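PDB 6X42: serine repeat antigen 5 from Plasmodium falciparum, which has a papain-family cysteine protease fold and is probably a pseudo-zymogen with little or no ordinary protease activity. Local coordinates for residues G187-Y192 and V221-Y226; A217-N222 and V242-G247. All blocks are in the same frame, centred on the assembly; numbering follows the deposited sequence.

Contact 1 (G187-Y192 and V221-Y226); sequences GSVIAY and VNIVGY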
loop_
_atom_site.group_PDB
_atom_site.type_symbol
_atom_site.label_atom_id
_atom_site.label_comp_id
_atom_site.label_asym_id
_atom_site.label_seq_id
_atom_site.Cartn_x
_atom_site.Cartn_y
_atom_site.Cartn_z
ATOM N N GLY A 187 -7.004 -0.228 7.456
ATOM C CA GLY A 187 -5.946 -1.189 7.677
ATOM C C GLY A 187 -4.616 -0.802 7.077
ATOM O O GLY A 187 -3.591 -1.420 7.421
ATOM N N SER A 188 -4.590 0.199 6.208
ATOM C CA SER A 188 -3.374 0.585 5.506
ATOM C C SER A 188 -3.682 1.831 4.684
ATOM O O SER A 188 -4.849 2.164 4.443
ATOM C CB SER A 188 -2.902 -0.507 4.545
ATOM O OG SER A 188 -3.868 -0.746 3.513
ATOM N N VAL A 189 -2.615 2.467 4.198
ATOM C CA VAL A 189 -2.686 3.319 3.020
ATOM C C VAL A 189 -1.620 2.847 2.040
ATOM O O VAL A 189 -0.678 2.138 2.404
ATOM C CB VAL A 189 -2.505 4.821 3.328
ATOM C CG1 VAL A 189 -3.555 5.308 4.301
ATOM C CG2 VAL A 189 -1.084 5.116 3.831
ATOM N N ILE A 190 -1.774 3.246 0.779
ATOM C CA ILE A 190 -0.712 3.146 -0.209
ATOM C C ILE A 190 0.195 4.349 -0.008
ATOM O O ILE A 190 -0.301 5.464 0.192
ATOM C CB ILE A 190 -1.315 3.139 -1.624
ATOM C CG1 ILE A 190 -2.338 2.016 -1.805
ATOM C CG2 ILE A 190 -0.187 3.066 -2.658
ATOM C CD1 ILE A 190 -3.261 2.251 -3.007
ATOM N N ALA A 191 1.508 4.142 -0.040
ATOM C CA ALA A 191 2.447 5.255 0.062
ATOM C C ALA A 191 3.472 5.161 -1.049
ATOM O O ALA A 191 3.882 4.054 -1.427
ATOM C CB ALA A 191 3.168 5.288 1.422
ATOM N N TYR A 192 3.929 6.297 -1.546
ATOM C CA TYR A 192 4.967 6.347 -2.596
ATOM C C TYR A 192 6.269 6.824 -1.984
ATOM O O TYR A 192 6.227 7.738 -1.223
ATOM C CB TYR A 192 4.575 7.213 -3.794
ATOM C CG TYR A 192 4.112 6.354 -4.938
ATOM C CD1 TYR A 192 2.769 6.098 -5.138
ATOM C CD2 TYR A 192 5.022 5.702 -5.750
ATOM C CE1 TYR A 192 2.341 5.264 -6.153
ATOM C CE2 TYR A 192 4.612 4.860 -6.768
ATOM C CZ TYR A 192 3.265 4.646 -6.975
ATOM O OH TYR A 192 2.844 3.819 -7.974
ATOM N N VAL A 221 4.624 1.333 -1.622
ATOM C CA VAL A 221 4.677 0.534 -0.412
ATOM C C VAL A 221 3.370 0.773 0.345
ATOM O O VAL A 221 2.471 1.431 -0.164
ATOM C CB VAL A 221 5.913 0.875 0.441
ATOM C CG1 VAL A 221 7.193 0.497 -0.297
ATOM C CG2 VAL A 221 5.918 2.355 0.818
ATOM N N ASN A 222 3.232 0.210 1.550
ATOM C CA ASN A 222 2.052 0.487 2.366
ATOM C C ASN A 222 2.493 0.935 3.745
ATOM O O ASN A 222 3.362 0.312 4.359
ATOM C CB ASN A 222 1.152 -0.739 2.503
ATOM C CG ASN A 222 0.619 -1.217 1.170
ATOM O OD1 ASN A 222 1.199 -2.107 0.543
ATOM N ND2 ASN A 222 -0.470 -0.596 0.708
ATOM N N ILE A 223 1.849 1.976 4.267
ATOM C CA ILE A 223 1.951 2.281 5.690
ATOM C C ILE A 223 0.886 1.467 6.398
ATOM O O ILE A 223 -0.291 1.502 6.015
ATOM C CB ILE A 223 1.819 3.783 5.968
ATOM C CG1 ILE A 223 2.976 4.550 5.334
ATOM C CG2 ILE A 223 1.763 4.027 7.474
ATOM C CD1 ILE A 223 2.785 6.063 5.347
ATOM N N VAL A 224 1.310 0.690 7.395
ATOM C CA VAL A 224 0.450 -0.284 8.059
ATOM C C VAL A 224 0.343 -0.081 9.556
ATOM O O VAL A 224 -0.417 -0.807 10.207
ATOM C CB VAL A 224 0.875 -1.731 7.728
ATOM C CG1 VAL A 224 0.916 -1.930 6.225
ATOM C CG2 VAL A 224 2.214 -2.105 8.368
ATOM N N GLY A 225 1.097 0.844 10.119
ATOM C CA GLY A 225 1.084 1.073 11.551
ATOM C C GLY A 225 2.037 2.202 11.873
ATOM O O GLY A 225 2.570 2.872 10.977
ATOM N N TYR A 226 2.238 2.412 13.171
ATOM C CA TYR A 226 2.977 3.574 13.649
ATOM C C TYR A 226 3.146 3.458 15.161
ATOM O O TYR A 226 2.447 2.694 15.839
ATOM C CB TYR A 226 2.271 4.896 13.315
ATOM C CG TYR A 226 0.797 4.891 13.639
ATOM C CD1 TYR A 226 -0.141 4.611 12.652
ATOM C CD2 TYR A 226 0.339 5.165 14.928
ATOM C CE1 TYR A 226 -1.489 4.598 12.933
ATOM C CE2 TYR A 226 -1.001 5.172 15.207
ATOM C CZ TYR A 226 -1.909 4.874 14.201
ATOM O OH TYR A 226 -3.258 4.838 14.437
HETATM O O HOH W 1 -2.831 -2.317 9.856
#
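V189-Y192 and V221-Y226 run as neighbouring antiparallel strands, their axes 130° apart. The ladder has two hydrogen-bonded pairs, V189 with I223 and A191 with V221, separated by the non-hydrogen-bonded pair I190 with N222. A191 N donates to V221 O (2.9 Å), and V221 N to A191 O (2.8 Å). At the other pair V189 N donates to I223 O (3.1 Å), while the return bond from I223 N to V189 O is weak. V189 O is then the acceptor of a second donor. N222 ND2 reaches it at 3.2 Å, coming from above the carbonyl plane, 50° out of it. N222 has CG beside its backbone N (chi1 -61°), which lets the amide swing back to the facing strand. The same ND2 also bonds A57 O, so the amide is held on two backbone carbonyls.

V189, A191, V221 and I223 share one face. V189 and I223 lie side by side and point the same way, with V189 CG2 against I223 CB at 3.8 Å. I223 rises off the sheet beside A191, and its CG1 and CD1 both touch the A191 methyl; CG1 to A191 CB is 4.0 Å. Before V189 the ladder stops, and a water bridges G187 O and V224 O, donating to both. V224 and G225 form a classic bulge opposite I241.

This is part of the beta domain of the papain fold. Helix 172-186 packs on V189 and I223, through E182 and I179. Helix 53-68 lies against I190 and N222, and its H61 and T64 hydrogen-bond to S188 OG. Strand 273-280 pairs with the other edge of strand 189-193.

Contact 2 (A217-N222 and V242-G247); sequences ADHAVN and VRNSWG. With EDO (1,2-ethanediol), chain F.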
loop_
_atom_site.group_PDB
_atom_site.type_symbol
_atom_site.label_atom_id
_atom_site.label_comp_id
_atom_site.label_asym_id
_atom_site.label_seq_id
_atom_site.Cartn_x
_atom_site.Cartn_y
_atom_site.Cartn_z
ATOM N N ALA A 217 9.051 10.267 -6.521
ATOM C CA ALA A 217 8.949 8.896 -6.030
ATOM C C ALA A 217 8.795 7.964 -7.215
ATOM O O ALA A 217 8.490 8.399 -8.326
ATOM C CB ALA A 217 7.774 8.741 -5.060
ATOM N N ASP A 218 8.985 6.648 -6.962
ATOM C CA ASP A 218 8.917 5.666 -8.036
ATOM C C ASP A 218 8.550 4.270 -7.568
ATOM O O ASP A 218 8.547 3.363 -8.401
ATOM C CB ASP A 218 10.240 5.627 -8.833
ATOM C CG ASP A 218 11.424 5.177 -7.987
ATOM O OD1 ASP A 218 11.205 4.740 -6.830
ATOM O OD2 ASP A 218 12.569 5.254 -8.485
ATOM N N HIS A 219 8.164 4.072 -6.305
ATOM C CA HIS A 219 7.963 2.736 -5.766
ATOM C C HIS A 219 6.867 2.828 -4.722
ATOM O O HIS A 219 6.922 3.676 -3.828
ATOM C CB HIS A 219 9.296 2.239 -5.167
ATOM C CG HIS A 219 9.214 0.879 -4.570
ATOM N ND1 HIS A 219 9.057 -0.264 -5.321
ATOM C CD2 HIS A 219 9.298 0.481 -3.281
ATOM C CE1 HIS A 219 8.995 -1.300 -4.505
ATOM N NE2 HIS A 219 9.131 -0.875 -3.261
ATOM N N ALA A 220 5.876 1.964 -4.856
ATOM C CA ALA A 220 4.734 1.945 -3.962
ATOM C C ALA A 220 4.922 0.914 -2.854
ATOM O O ALA A 220 5.352 -0.207 -3.107
ATOM C CB ALA A 220 3.451 1.631 -4.717
ATOM N N VAL A 221 4.624 1.333 -1.622
ATOM C CA VAL A 221 4.677 0.534 -0.412
ATOM C C VAL A 221 3.370 0.773 0.345
ATOM O O VAL A 221 2.471 1.431 -0.164
ATOM C CB VAL A 221 5.913 0.875 0.441
ATOM C CG1 VAL A 221 7.193 0.497 -0.297
ATOM C CG2 VAL A 221 5.918 2.355 0.818
ATOM N N ASN A 222 3.232 0.210 1.550
ATOM C CA ASN A 222 2.052 0.487 2.366
ATOM C C ASN A 222 2.493 0.935 3.745
ATOM O O ASN A 222 3.362 0.312 4.359
ATOM C CB ASN A 222 1.152 -0.739 2.503
ATOM C CG ASN A 222 0.619 -1.217 1.170
ATOM O OD1 ASN A 222 1.199 -2.107 0.543
ATOM N ND2 ASN A 222 -0.470 -0.596 0.708
ATOM N N VAL A 242 6.160 0.282 7.700
ATOM C CA VAL A 242 5.995 0.231 6.250
ATOM C C VAL A 242 6.209 -1.198 5.766
ATOM O O VAL A 242 7.209 -1.844 6.101
ATOM C CB VAL A 242 6.970 1.196 5.543
ATOM C CG1 VAL A 242 6.770 1.172 4.025
ATOM C CG2 VAL A 242 6.809 2.605 6.078
ATOM N N ARG A 243 5.271 -1.668 4.950
ATOM C CA ARG A 243 5.337 -2.953 4.256
ATOM C C ARG A 243 5.914 -2.747 2.861
ATOM O O ARG A 243 5.450 -1.885 2.108
ATOM C CB ARG A 243 3.932 -3.537 4.133
ATOM C CG ARG A 243 3.835 -4.884 3.406
ATOM C CD ARG A 243 2.424 -5.320 3.372
ATOM N NE ARG A 243 2.133 -6.440 2.491
ATOM C CZ ARG A 243 1.952 -7.704 2.859
ATOM N NH1 ARG A 243 2.184 -8.120 4.086
ATOM N NH2 ARG A 243 1.506 -8.570 1.979
ATOM N N ASN A 244 6.900 -3.567 2.504
ATOM C CA ASN A 244 7.464 -3.620 1.159
ATOM C C ASN A 244 7.093 -4.949 0.512
ATOM O O ASN A 244 6.567 -5.848 1.169
ATOM C CB ASN A 244 8.983 -3.425 1.230
ATOM C CG ASN A 244 9.593 -2.857 -0.038
ATOM O OD1 ASN A 244 8.940 -2.690 -1.065
ATOM N ND2 ASN A 244 10.885 -2.562 0.047
ATOM N N SER A 245 7.383 -5.063 -0.786
ATOM C CA SER A 245 7.072 -6.223 -1.606
ATOM C C SER A 245 8.338 -6.837 -2.212
ATOM O O SER A 245 8.355 -7.253 -3.379
ATOM C CB SER A 245 6.034 -5.898 -2.679
ATOM O OG SER A 245 6.377 -4.749 -3.424
ATOM N N TRP A 246 9.399 -6.898 -1.403
ATOM C CA TRP A 246 10.684 -7.465 -1.804
ATOM C C TRP A 246 10.965 -8.761 -1.056
ATOM O O TRP A 246 12.122 -9.193 -0.938
ATOM C CB TRP A 246 11.813 -6.449 -1.635
ATOM C CG TRP A 246 11.727 -5.255 -2.561
ATOM C CD1 TRP A 246 10.890 -5.081 -3.622
ATOM C CD2 TRP A 246 12.526 -4.069 -2.485
ATOM N NE1 TRP A 246 11.104 -3.846 -4.194
ATOM C CE2 TRP A 246 12.112 -3.213 -3.522
ATOM C CE3 TRP A 246 13.550 -3.646 -1.628
ATOM C CZ2 TRP A 246 12.673 -1.949 -3.714
ATOM C CZ3 TRP A 246 14.111 -2.408 -1.834
ATOM C CH2 TRP A 246 13.669 -1.570 -2.864
ATOM N N GLY A 247 9.906 -9.406 -0.577
ATOM C CA GLY A 247 10.015 -10.671 0.096
ATOM C C GLY A 247 10.296 -10.534 1.575
ATOM O O GLY A 247 10.623 -9.458 2.084
HETATM C C1 EDO F . 11.614 0.948 -8.723
HETATM O O1 EDO F . 10.525 1.646 -9.333
HETATM C C2 EDO F . 12.779 0.907 -9.695
HETATM O O2 EDO F . 12.313 0.306 -10.905
HETATM O O HOH W 2 5.414 -2.633 -1.880
#
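N222 and R243 make a hydrogen-bonded antiparallel pair. N222 N donates to R243 O (3.1 Å), and R243 N to N222 O (2.8 Å). Beyond this pair the strands part, and side chains take over the polar contact. H219 NE2 donates to N244 OD1 at 2.9 Å, nearly straight at 172°, with the oxygen in the ring plane. H219 has CG anti to its backbone N (chi1 180°), which carries the ring across to N244. Ring and amide planes stand 69° apart. N244 OD1 also accepts S245 N, so two donors grip it, which should limit rotation of the amide. A water donates to A220 O and S245 OG; the hydroxyl also bonds Q47. An ethanediol, probably from the crystallisation liquor, donates to D218 O.

By the family fold and sequence, H219 and N244 correspond to the histidine and asparagine of the papain active site, and S53, which touches H219, appears to stand where papain has its cysteine. W246 probably corresponds to the tryptophan that shields this pair in papain.

Among ring contacts, W246 CZ2 lies over one face of H219, offset toward its rim. The two rings are oblique, with W246 NE1 3.3 Å from H219 CE1. N244 ND2 lies against a face of the W246 ring.

In the apolar packing, V221 CG2 meets V242 CG1 at 3.5 Å.

In the fold
Contacts 1 and 2 are neighbours in one mixed sheet, their centres about 9 Å apart. Strand 219-230 is common to both, and V221 and N222 belong to each. It lies between strand 189-193 on one edge and strand 236-243 on the other. Along the chain the order is 187-192, then the shared strand, then 242-247. Contact 1 follows helix 172-186; contact 2 lies at the open end of the hairpin, where strand 236-243 gives way to the loop of N244-W246. The Y192 ring packs on the backbone of H219 and A220, and V224 on the side chain of R243. Contact 1 thus joins strand 189-193 to the strand that presents H219 to N244 in the papain-like site.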